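Local coordinates for protein restriction endonuclease r.bpuji (Bacillus pumilus, PDB 2VLA) that recognises its specific DNA sequence through the N-terminal domain described here, and as the whole enzyme probably cuts DNA, at residues M1-E6 with L168-G173; N151-S156 with K183-R188; D159-V164 with K194-P199; K112-N117 with N249-N254. One frame throughout, in Å; residues are numbered along the deposited sequence. Where two conformers were deposited one is given.

In the fold
From the N terminus, residues 1-6 lie against 168-173 in contact 1, closing a loop that spans much of the chain. Before that loop ends, residues 112-117 set out toward 249-254; contact 4 therefore crosses contact 1 and joins the loop after helix 102-112 to the one before helix 263-278. Contacts 2 and 3 are shorter closures, both falling within the span of contact 4. They cross each other and each crosses contact 1, tying helix 157-165 and the loop before it to helix 177-189 and the loop that follows. Contacts 1, 2 and 3 touch one another, through Tyr3, Tyr163 and Lys183 among others; contact 4 meets only contact 1, through Phe115 and Leu171.

Contact 1 (M1-E6 with L168-G173); sequences MNYNPE and LQVLQG. With NA (sodium ion), chain E.
Gln169 reaches from its short helix to the N-terminal segment and takes the backbone N of Asn4 on its side-chain oxygen, with Asn4 N to Gln169 OE1 at 2.9 Å. The bond is nearly straight at hydrogen (170°), although the donor stands above the carbonyl plane of the amide. With chi1 at -71°, CG lies beside the backbone N, and the extended chain beyond carries the amide out to residues 2-4. The tighter half is the Tyr3 side. The Tyr3 ring and Gln169 amide planes are 55° apart, Tyr3 CE1 lies 3.9 Å from Val170 CG2, and Pro5 CD sits 3.8 Å above the Tyr3 ring, over its centre. The phenol OH continues inward to the backbone oxygen of Tyr163. The other half is looser and watery: one water donates to Asn4 O at 2.8 Å and accepts from Gln169 N at 3.0 Å, while the Asn2 side chain leads away from the helix. Cutting Gln169 back to an alanine would probably leave Asn4 N without its acceptor and let residues 2-4 move away from helix 168-171. Gly173, closing a Schellman motif, offers its O to a sodium ion at 2.6 Å and, with Gln172, lines the pocket of a bound polyether. Backbone polar groups of Asn4 and the Tyr3 side chain together hold the irregular N terminus, ahead of helix 22-36, on helix 168-171.

Contact 2 (N151-S156 with K183-R188); sequences NNIQLS and KIIEDR
Ile153 and Ile185 face each other with CA atoms 8.2 Å apart where the irregular 151-156 segment passes residues 183-188 of helix 177-189, leaving room for side chains. Arg188 spans it fully: its chain is extended from CG to NE and delivers the guanidinium edge to the backbone carbonyl of Gln154. Arg188 NH2 gives Gln154 O a bond of 2.8 Å, 164° at hydrogen, with the oxygen lying in the guanidinium plane; the bond from NH1 to the same oxygen is weak. A water accepts from Gln154 N at 2.9 Å and, weakly, from Arg188 NH1. NH2 also forms a salt bridge to Asp159 on helix 157-165. Ile153 lies over one guanidinium face with CD1, which also touches Ile185 CG1 at 3.9 Å; Ile153 chi1 of 67° wedges CG1 between the backbone N and carbonyl carbon. Deeper in, Leu155 CD2 meets Ile184 CD1 at 3.8 Å. Ser156 then caps the start of helix 157-165. An extended link between helices 137-150 and 157-165, with Leu155 bonded through its backbone to Val230 of the 223-232 hairpin, is consistent with the winged form of a helix-turn-helix domain.

Contact 3 (D159-V164 with K194-P199); sequences DIAYYV and KKVRHP
Asp159 OD1 takes a hydrogen bond of 2.6 Å from a water that also donates to Lys194 O at 2.7 Å, and this bridge is the polar link of a contact that is otherwise largely apolar packing. Its centre is the Tyr162 ring. Lys194 CB stands over one face, 3.7 Å from the ring centroid and 21° off the normal, a CH-pi contact. The lysine then bends at chi2 (-75°), taking CD and CE along the ring toward Tyr162 CZ and OH, while Lys194 CG lies 3.6 Å from Tyr163 OH, whose hydrogen bond goes to Asp187. Val196 approaches from another direction: Val196 CG2 sits at the edge of the Tyr162 ring, 3.6 Å from Tyr162 CA, and meets Ala161 CB at 3.8 Å. Tyr162 CD2 in turn rests over the centre of the Tyr163 ring. A serine in place of Tyr162 would probably leave the aliphatic chain of Lys194 without the surface it lies on and open a gap beside Tyr163. Residues 194-196 pack on helix 157-165 before the chain goes on toward helix 203-219; Tyr163 packs on helix 177-189, and Ala161 leans on Met207 and Ile210 of helix 203-219.

Contact 4 (K112-N117 with N249-N254); sequences KFQFPN and NKPEFN
Gln114 and Phe253 are joined by a pair of hydrogen bonds, one side-chain amide meeting both polar groups of a backbone residue. Phe253 N donates to Gln114 OE1 at 3.0 Å, in the carbonyl plane and on a lone pair, while Gln114 NE2 donates to Phe253 O at 2.9 Å in an almost straight bond (171°). The second N-H of Gln114 NE2 points back into its own segment, to Pro116 O at 2.9 Å. Asn117 ND2 braces this loop, which contains a cis peptide before Pro116, by donating to Gln114 O. Water supplies the remaining polar link: one molecule donates to Gln114 OE1 at 2.8 Å and accepts from Glu252 N, whose carboxylate is salt-bridged to Arg136.

Van der Waals contacts from Pro251 and Phe253 flank the amide. Pro251 CB lies 3.5 Å from both OE1 and NE2 of Gln114, and Pro251 CG approaches Phe115 O at 3.8 Å. Phe253 turns the edge of its ring toward Gln114 NE2, the ring and amide planes being 59° apart; the same ring meets Trp273 of helix 263-278 edge-to-face. With chi1 at 53°, Gln114 CG fits between its backbone N and carbonyl carbon, directing the extended chain at the other loop.

The contact joins the loop after helix 102-112 to that before helix 263-278; Asn249 and Lys250 line a pocket whose polyether, probably from the crystallisation liquor, lies about 4 Å from the Pro251 side chain. Four hydrogen bonds grip the two polar atoms of the buried Gln114 amide, leaving it little freedom to rotate or flip.

Contact 1 (M1-E6 with L168-G173)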
# COMPACT_ATOMS: atom_id res chain seq x y z
N MET A 1 1.07 -11.49 -22.84
CA MET A 1 0.23 -12.06 -23.93
C MET A 1 -1.01 -12.73 -23.36
O MET A 1 -0.99 -13.25 -22.25
N ASN A 2 -2.09 -12.70 -24.13
CA ASN A 2 -3.31 -13.34 -23.75
C ASN A 2 -3.83 -12.77 -22.44
O ASN A 2 -4.35 -13.50 -21.61
CB ASN A 2 -3.10 -14.86 -23.61
CG ASN A 2 -2.87 -15.54 -24.94
OD1 ASN A 2 -3.45 -15.15 -25.96
ND2 ASN A 2 -2.03 -16.57 -24.94
N TYR A 3 -3.68 -11.46 -22.28
CA TYR A 3 -4.23 -10.77 -21.12
C TYR A 3 -5.71 -10.98 -21.04
O TYR A 3 -6.45 -10.68 -21.98
CB TYR A 3 -3.92 -9.28 -21.22
CG TYR A 3 -4.61 -8.40 -20.17
CD1 TYR A 3 -4.58 -8.72 -18.83
CD2 TYR A 3 -5.22 -7.22 -20.55
CE1 TYR A 3 -5.21 -7.87 -17.88
CE2 TYR A 3 -5.80 -6.39 -19.64
CZ TYR A 3 -5.78 -6.70 -18.30
OH TYR A 3 -6.40 -5.84 -17.41
N ASN A 4 -6.15 -11.55 -19.92
CA ASN A 4 -7.56 -11.74 -19.67
C ASN A 4 -7.89 -11.24 -18.30
O ASN A 4 -7.67 -11.94 -17.31
CB ASN A 4 -7.94 -13.21 -19.79
CG ASN A 4 -9.41 -13.45 -19.58
OD1 ASN A 4 -10.20 -12.50 -19.50
ND2 ASN A 4 -9.80 -14.71 -19.50
N PRO A 5 -8.44 -10.03 -18.23
CA PRO A 5 -8.80 -9.44 -16.93
C PRO A 5 -9.98 -10.13 -16.26
O PRO A 5 -10.28 -9.84 -15.13
CB PRO A 5 -9.14 -8.00 -17.29
CG PRO A 5 -9.58 -8.05 -18.70
CD PRO A 5 -8.72 -9.11 -19.34
N GLU A 6 -10.64 -11.04 -16.97
CA GLU A 6 -11.77 -11.74 -16.38
C GLU A 6 -11.35 -12.53 -15.13
O GLU A 6 -12.15 -12.75 -14.26
CB GLU A 6 -12.46 -12.66 -17.41
CG GLU A 6 -13.52 -11.93 -18.23
CD GLU A 6 -14.28 -12.83 -19.21
OE1 GLU A 6 -14.27 -14.07 -19.03
OE2 GLU A 6 -14.91 -12.29 -20.14
N LEU A 168 -6.03 -10.71 -11.53
CA LEU A 168 -5.10 -11.75 -11.12
C LEU A 168 -3.83 -11.75 -11.98
O LEU A 168 -2.72 -11.82 -11.45
CB LEU A 168 -5.77 -13.11 -11.16
CG LEU A 168 -4.85 -14.29 -10.82
CD1 LEU A 168 -4.37 -14.22 -9.36
CD2 LEU A 168 -5.54 -15.65 -11.12
N GLN A 169 -3.99 -11.67 -13.29
CA GLN A 169 -2.84 -11.80 -14.18
C GLN A 169 -1.88 -10.64 -14.03
O GLN A 169 -0.66 -10.82 -14.05
CB GLN A 169 -3.26 -11.97 -15.64
CG GLN A 169 -3.89 -13.32 -15.93
CD GLN A 169 -4.32 -13.48 -17.37
OE1 GLN A 169 -4.14 -12.58 -18.18
NE2 GLN A 169 -4.87 -14.65 -17.71
N VAL A 170 -2.43 -9.43 -13.84
CA VAL A 170 -1.58 -8.29 -13.60
C VAL A 170 -0.83 -8.46 -12.28
O VAL A 170 0.36 -8.21 -12.20
CB VAL A 170 -2.40 -6.96 -13.60
CG1 VAL A 170 -1.55 -5.81 -13.03
CG2 VAL A 170 -2.88 -6.64 -15.00
N LEU A 171 -1.55 -8.88 -11.24
CA LEU A 171 -0.97 -9.02 -9.91
C LEU A 171 0.09 -10.15 -9.87
O LEU A 171 0.97 -10.14 -9.01
CB LEU A 171 -2.08 -9.27 -8.87
CG LEU A 171 -3.08 -8.13 -8.61
CD1 LEU A 171 -4.19 -8.69 -7.77
CD2 LEU A 171 -2.38 -6.95 -7.95
N GLN A 172 -0.04 -11.11 -10.78
CA GLN A 172 0.96 -12.18 -10.95
C GLN A 172 2.17 -11.72 -11.73
O GLN A 172 3.14 -12.48 -11.89
CB GLN A 172 0.33 -13.36 -11.66
CG GLN A 172 -0.69 -14.12 -10.82
CD GLN A 172 -1.37 -15.20 -11.59
OE1 GLN A 172 -1.68 -15.02 -12.77
NE2 GLN A 172 -1.63 -16.34 -10.93
N GLY A 173 2.15 -10.50 -12.24
CA GLY A 173 3.30 -9.99 -12.97
C GLY A 173 3.42 -10.55 -14.39
O GLY A 173 4.51 -10.59 -14.95
NA NA E . 7.05 -10.19 -15.07
O HOH W 1 -1.80 -14.01 -19.34
O HOH W 2 -6.56 -11.14 -14.84

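Contact 2 (N151-S156 with K183-R188)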
# COMPACT_ATOMS: atom_id res chain seq x y z
N ASN A 151 -1.02 7.11 -25.23
CA ASN A 151 -1.99 6.62 -26.17
C ASN A 151 -3.28 7.46 -26.16
O ASN A 151 -4.32 7.03 -26.67
CB ASN A 151 -2.30 5.16 -25.88
CG ASN A 151 -1.22 4.24 -26.33
OD1 ASN A 151 -1.18 3.87 -27.50
ND2 ASN A 151 -0.29 3.92 -25.45
N ASN A 152 -3.20 8.65 -25.57
CA ASN A 152 -4.27 9.63 -25.65
C ASN A 152 -5.60 9.13 -25.10
O ASN A 152 -6.67 9.48 -25.62
CB ASN A 152 -4.41 10.13 -27.08
CG ASN A 152 -3.12 10.80 -27.58
OD1 ASN A 152 -2.62 11.72 -26.94
ND2 ASN A 152 -2.56 10.30 -28.69
N ILE A 153 -5.55 8.38 -23.99
CA ILE A 153 -6.76 8.09 -23.22
C ILE A 153 -6.52 8.38 -21.75
O ILE A 153 -5.37 8.53 -21.30
CB ILE A 153 -7.26 6.63 -23.40
CG1 ILE A 153 -6.26 5.64 -22.79
CG2 ILE A 153 -7.51 6.33 -24.88
CD1 ILE A 153 -6.84 4.27 -22.57
N GLN A 154 -7.62 8.53 -21.01
CA GLN A 154 -7.52 8.71 -19.58
C GLN A 154 -8.34 7.63 -18.88
O GLN A 154 -9.29 7.11 -19.44
CB GLN A 154 -8.03 10.09 -19.20
CG GLN A 154 -7.17 11.21 -19.79
CD GLN A 154 -7.80 12.55 -19.66
OE1 GLN A 154 -8.91 12.78 -20.13
NE2 GLN A 154 -7.07 13.47 -19.04
N LEU A 155 -7.90 7.26 -17.69
CA LEU A 155 -8.47 6.14 -16.96
C LEU A 155 -9.25 6.60 -15.75
O LEU A 155 -8.88 7.55 -15.07
CB LEU A 155 -7.37 5.19 -16.49
CG LEU A 155 -6.45 4.64 -17.58
CD1 LEU A 155 -5.51 3.67 -16.95
CD2 LEU A 155 -7.27 4.01 -18.65
N SER A 156 -10.30 5.86 -15.44
CA SER A 156 -11.07 6.07 -14.23
C SER A 156 -10.54 5.19 -13.11
O SER A 156 -9.77 4.25 -13.35
CB SER A 156 -12.53 5.74 -14.48
OG SER A 156 -12.69 4.33 -14.63
N LYS A 183 -6.32 -3.36 -24.19
CA LYS A 183 -7.55 -4.04 -23.82
C LYS A 183 -8.66 -3.03 -23.43
O LYS A 183 -9.83 -3.18 -23.81
CB LYS A 183 -7.28 -5.02 -22.67
CG LYS A 183 -8.51 -5.69 -22.11
CD LYS A 183 -9.29 -6.47 -23.14
CE LYS A 183 -10.43 -7.22 -22.51
NZ LYS A 183 -11.41 -7.71 -23.52
N ILE A 184 -8.29 -1.99 -22.69
CA ILE A 184 -9.25 -0.96 -22.30
C ILE A 184 -9.78 -0.27 -23.55
O ILE A 184 -10.97 -0.07 -23.70
CB ILE A 184 -8.65 0.06 -21.31
CG1 ILE A 184 -8.39 -0.63 -19.96
CG2 ILE A 184 -9.59 1.29 -21.13
CD1 ILE A 184 -7.67 0.22 -18.92
N ILE A 185 -8.90 0.03 -24.50
CA ILE A 185 -9.32 0.69 -25.72
C ILE A 185 -10.28 -0.22 -26.53
O ILE A 185 -11.29 0.25 -27.05
CB ILE A 185 -8.10 1.08 -26.58
CG1 ILE A 185 -7.34 2.25 -25.92
CG2 ILE A 185 -8.55 1.44 -28.01
CD1 ILE A 185 -5.99 2.58 -26.58
N GLU A 186 -9.98 -1.51 -26.61
CA GLU A 186 -10.87 -2.44 -27.32
C GLU A 186 -12.22 -2.55 -26.62
O GLU A 186 -13.27 -2.49 -27.27
CB GLU A 186 -10.24 -3.83 -27.43
CG GLU A 186 -11.11 -4.83 -28.19
CD GLU A 186 -10.60 -6.25 -28.09
OE1 GLU A 186 -9.65 -6.60 -28.83
OE2 GLU A 186 -11.16 -7.03 -27.28
N ASP A 187 -12.20 -2.67 -25.30
CA ASP A 187 -13.43 -2.77 -24.55
C ASP A 187 -14.31 -1.53 -24.75
O ASP A 187 -15.52 -1.64 -24.99
CB ASP A 187 -13.13 -2.98 -23.07
CG ASP A 187 -12.89 -4.45 -22.72
OD1 ASP A 187 -12.96 -5.31 -23.64
OD2 ASP A 187 -12.62 -4.74 -21.52
N ARG A 188 -13.70 -0.35 -24.68
CA ARG A 188 -14.46 0.89 -24.86
C ARG A 188 -15.06 0.94 -26.26
O ARG A 188 -16.16 1.46 -26.45
CB ARG A 188 -13.58 2.11 -24.63
CG ARG A 188 -13.16 2.31 -23.19
CD ARG A 188 -12.34 3.55 -23.02
NE ARG A 188 -11.95 3.74 -21.63
CZ ARG A 188 -11.20 4.75 -21.19
NH1 ARG A 188 -10.77 5.67 -22.03
NH2 ARG A 188 -10.88 4.82 -19.91
O HOH W 3 -10.11 8.60 -22.48

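Contact 3 (D159-V164 with K194-P199)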
# COMPACT_ATOMS: atom_id res chain seq x y z
N ASP A 159 -11.49 1.67 -13.89
CA ASP A 159 -10.56 1.05 -14.85
C ASP A 159 -9.35 0.49 -14.11
O ASP A 159 -8.96 -0.66 -14.32
CB ASP A 159 -10.07 2.07 -15.86
CG ASP A 159 -11.14 2.50 -16.84
OD1 ASP A 159 -12.05 1.69 -17.16
OD2 ASP A 159 -11.02 3.65 -17.38
N ILE A 160 -8.78 1.29 -13.22
CA ILE A 160 -7.60 0.86 -12.49
C ILE A 160 -7.95 -0.29 -11.53
O ILE A 160 -7.15 -1.21 -11.31
CB ILE A 160 -6.96 2.02 -11.73
CG1 ILE A 160 -6.50 3.10 -12.71
CG2 ILE A 160 -5.78 1.53 -10.90
CD1 ILE A 160 -6.09 4.42 -12.03
N ALA A 161 -9.17 -0.28 -11.00
CA ALA A 161 -9.63 -1.34 -10.14
C ALA A 161 -9.73 -2.67 -10.89
O ALA A 161 -9.19 -3.67 -10.44
CB ALA A 161 -11.01 -0.98 -9.51
N TYR A 162 -10.48 -2.68 -11.99
CA TYR A 162 -10.81 -3.94 -12.66
C TYR A 162 -9.64 -4.47 -13.44
O TYR A 162 -9.36 -5.67 -13.42
CB TYR A 162 -11.99 -3.73 -13.61
CG TYR A 162 -12.43 -5.00 -14.31
CD1 TYR A 162 -13.26 -5.91 -13.68
CD2 TYR A 162 -11.96 -5.32 -15.59
CE1 TYR A 162 -13.63 -7.09 -14.30
CE2 TYR A 162 -12.32 -6.50 -16.22
CZ TYR A 162 -13.16 -7.38 -15.57
OH TYR A 162 -13.54 -8.55 -16.21
N TYR A 163 -8.99 -3.58 -14.17
CA TYR A 163 -7.96 -4.02 -15.12
C TYR A 163 -6.58 -4.19 -14.49
O TYR A 163 -5.72 -4.89 -15.06
CB TYR A 163 -7.88 -3.08 -16.32
CG TYR A 163 -9.12 -3.07 -17.20
CD1 TYR A 163 -9.29 -4.02 -18.19
CD2 TYR A 163 -10.10 -2.10 -17.05
CE1 TYR A 163 -10.40 -4.01 -19.01
CE2 TYR A 163 -11.22 -2.08 -17.85
CZ TYR A 163 -11.35 -3.03 -18.85
OH TYR A 163 -12.48 -2.99 -19.65
N VAL A 164 -6.34 -3.56 -13.35
CA VAL A 164 -5.02 -3.56 -12.71
C VAL A 164 -5.05 -4.14 -11.29
O VAL A 164 -4.61 -5.26 -11.08
CB VAL A 164 -4.40 -2.16 -12.71
CG1 VAL A 164 -3.04 -2.15 -12.00
CG2 VAL A 164 -4.31 -1.62 -14.12
N LYS A 194 -16.35 -1.59 -17.06
CA LYS A 194 -16.17 -2.59 -16.02
C LYS A 194 -16.03 -1.96 -14.64
O LYS A 194 -15.48 -0.87 -14.49
CB LYS A 194 -14.93 -3.46 -16.32
CG LYS A 194 -15.07 -4.34 -17.54
CD LYS A 194 -15.96 -5.55 -17.27
CE LYS A 194 -15.93 -6.55 -18.42
NZ LYS A 194 -17.13 -7.43 -18.42
N LYS A 195 -16.51 -2.67 -13.63
CA LYS A 195 -16.32 -2.30 -12.24
C LYS A 195 -16.03 -3.54 -11.41
O LYS A 195 -16.27 -4.66 -11.86
CB LYS A 195 -17.56 -1.59 -11.70
CG LYS A 195 -17.83 -0.24 -12.34
CD LYS A 195 -18.95 0.50 -11.64
CE LYS A 195 -19.25 1.81 -12.34
NZ LYS A 195 -20.42 2.52 -11.73
N VAL A 196 -15.49 -3.34 -10.22
CA VAL A 196 -15.25 -4.45 -9.30
C VAL A 196 -16.33 -4.47 -8.22
O VAL A 196 -16.42 -3.56 -7.43
CB VAL A 196 -13.87 -4.30 -8.63
CG1 VAL A 196 -13.67 -5.38 -7.59
CG2 VAL A 196 -12.75 -4.32 -9.70
N ARG A 197 -17.08 -5.57 -8.17
CA ARG A 197 -18.10 -5.78 -7.16
C ARG A 197 -18.07 -7.28 -6.80
O ARG A 197 -17.53 -8.10 -7.55
CB ARG A 197 -19.49 -5.39 -7.70
CG ARG A 197 -19.65 -3.88 -8.04
CD ARG A 197 -19.58 -3.00 -6.80
NE ARG A 197 -19.85 -1.58 -7.09
CZ ARG A 197 -18.92 -0.69 -7.43
NH1 ARG A 197 -17.65 -1.06 -7.58
NH2 ARG A 197 -19.27 0.57 -7.68
N HIS A 198 -18.65 -7.61 -5.66
CA HIS A 198 -18.65 -8.97 -5.14
C HIS A 198 -20.06 -9.32 -4.68
O HIS A 198 -20.78 -8.45 -4.20
CB HIS A 198 -17.67 -9.08 -3.96
CG HIS A 198 -16.24 -8.85 -4.33
ND1 HIS A 198 -15.68 -7.60 -4.35
CD2 HIS A 198 -15.28 -9.70 -4.77
CE1 HIS A 198 -14.42 -7.69 -4.75
NE2 HIS A 198 -14.16 -8.96 -5.02
N PRO A 199 -20.47 -10.58 -4.87
CA PRO A 199 -21.87 -10.94 -4.65
C PRO A 199 -22.28 -10.73 -3.21
O PRO A 199 -21.65 -11.26 -2.31
CB PRO A 199 -21.92 -12.43 -5.00
CG PRO A 199 -20.63 -12.78 -5.58
CD PRO A 199 -19.66 -11.71 -5.35
O HOH W 4 -14.31 0.76 -16.37

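Contact 4 (K112-N117 with N249-N254)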
# COMPACT_ATOMS: atom_id res chain seq x y z
N LYS A 112 8.18 1.28 -1.87
CA LYS A 112 8.46 0.03 -1.19
C LYS A 112 7.34 -1.00 -1.20
O LYS A 112 7.58 -2.19 -0.97
CB LYS A 112 8.88 0.29 0.25
CG LYS A 112 10.18 1.07 0.37
CD LYS A 112 11.37 0.18 0.53
CE LYS A 112 12.60 0.98 0.95
NZ LYS A 112 12.79 1.01 2.45
N PHE A 113 6.11 -0.55 -1.42
CA PHE A 113 4.96 -1.44 -1.33
C PHE A 113 5.10 -2.55 -2.38
O PHE A 113 5.60 -2.31 -3.49
CB PHE A 113 3.64 -0.66 -1.55
CG PHE A 113 2.57 -0.91 -0.48
CD1 PHE A 113 1.95 -2.13 -0.36
CD2 PHE A 113 2.18 0.09 0.35
CE1 PHE A 113 0.95 -2.33 0.58
CE2 PHE A 113 1.17 -0.11 1.27
CZ PHE A 113 0.57 -1.30 1.38
N GLN A 114 4.56 -3.71 -2.06
CA GLN A 114 4.49 -4.80 -2.99
C GLN A 114 3.47 -5.79 -2.51
O GLN A 114 3.04 -5.74 -1.34
CB GLN A 114 5.86 -5.48 -3.08
CG GLN A 114 6.39 -5.89 -1.73
CD GLN A 114 7.60 -6.81 -1.83
OE1 GLN A 114 8.71 -6.36 -2.12
NE2 GLN A 114 7.39 -8.09 -1.58
N PHE A 115 3.09 -6.71 -3.40
CA PHE A 115 2.40 -7.93 -3.01
C PHE A 115 3.26 -9.11 -3.49
O PHE A 115 3.83 -9.05 -4.59
CB PHE A 115 1.04 -8.05 -3.69
CG PHE A 115 0.08 -6.90 -3.38
CD1 PHE A 115 -0.37 -6.64 -2.08
CD2 PHE A 115 -0.40 -6.12 -4.40
CE1 PHE A 115 -1.35 -5.61 -1.82
CE2 PHE A 115 -1.38 -5.09 -4.14
CZ PHE A 115 -1.81 -4.85 -2.84
N PRO A 116 3.39 -10.17 -2.68
CA PRO A 116 2.89 -10.27 -1.31
C PRO A 116 3.70 -9.43 -0.37
O PRO A 116 4.74 -8.88 -0.75
CB PRO A 116 3.08 -11.79 -0.98
CG PRO A 116 3.46 -12.45 -2.28
CD PRO A 116 4.13 -11.38 -3.08
N ASN A 117 3.24 -9.33 0.87
CA ASN A 117 3.95 -8.60 1.87
C ASN A 117 3.68 -9.12 3.28
O ASN A 117 2.83 -10.01 3.48
CB ASN A 117 3.61 -7.10 1.76
CG ASN A 117 2.13 -6.82 2.03
OD1 ASN A 117 1.62 -7.17 3.10
ND2 ASN A 117 1.42 -6.26 1.03
N ASN A 249 10.03 -4.89 -12.49
CA ASN A 249 10.88 -5.58 -11.52
C ASN A 249 10.11 -6.56 -10.66
O ASN A 249 9.01 -6.25 -10.18
CB ASN A 249 11.57 -4.57 -10.61
CG ASN A 249 12.72 -3.85 -11.29
OD1 ASN A 249 12.62 -3.45 -12.45
ND2 ASN A 249 13.82 -3.63 -10.54
N LYS A 250 10.71 -7.69 -10.36
CA LYS A 250 10.22 -8.52 -9.30
C LYS A 250 10.20 -7.70 -8.02
O LYS A 250 11.02 -6.81 -7.85
CB LYS A 250 11.12 -9.76 -9.15
CG LYS A 250 10.78 -10.90 -10.07
CD LYS A 250 11.47 -12.19 -9.63
CE LYS A 250 10.61 -13.41 -9.93
NZ LYS A 250 10.89 -13.98 -11.29
N PRO A 251 9.31 -8.05 -7.09
CA PRO A 251 9.36 -7.48 -5.76
C PRO A 251 10.76 -7.56 -5.15
O PRO A 251 11.44 -8.58 -5.27
CB PRO A 251 8.39 -8.33 -4.97
CG PRO A 251 7.38 -8.75 -5.97
CD PRO A 251 8.16 -8.97 -7.24
N GLU A 252 11.19 -6.48 -4.52
CA GLU A 252 12.48 -6.45 -3.85
C GLU A 252 12.56 -7.46 -2.71
O GLU A 252 13.58 -8.06 -2.46
CB GLU A 252 12.73 -5.04 -3.32
CG GLU A 252 14.11 -4.80 -2.79
CD GLU A 252 15.18 -5.02 -3.83
OE1 GLU A 252 14.99 -4.60 -5.00
OE2 GLU A 252 16.21 -5.63 -3.50
N PHE A 253 11.47 -7.60 -1.99
CA PHE A 253 11.36 -8.56 -0.90
C PHE A 253 10.74 -9.87 -1.41
O PHE A 253 9.66 -9.87 -1.97
CB PHE A 253 10.53 -7.97 0.26
CG PHE A 253 10.36 -8.90 1.42
CD1 PHE A 253 11.34 -8.98 2.41
CD2 PHE A 253 9.24 -9.70 1.53
CE1 PHE A 253 11.18 -9.83 3.49
CE2 PHE A 253 9.08 -10.56 2.60
CZ PHE A 253 10.07 -10.63 3.57
N ASN A 254 11.48 -10.96 -1.28
CA ASN A 254 11.07 -12.23 -1.85
C ASN A 254 10.32 -13.11 -0.86
O ASN A 254 10.93 -13.78 0.00
CB ASN A 254 12.31 -12.97 -2.38
CG ASN A 254 11.97 -14.25 -3.04
OD1 ASN A 254 10.81 -14.60 -3.19
ND2 ASN A 254 13.00 -14.99 -3.45
O HOH W 5 9.32 -4.39 -4.03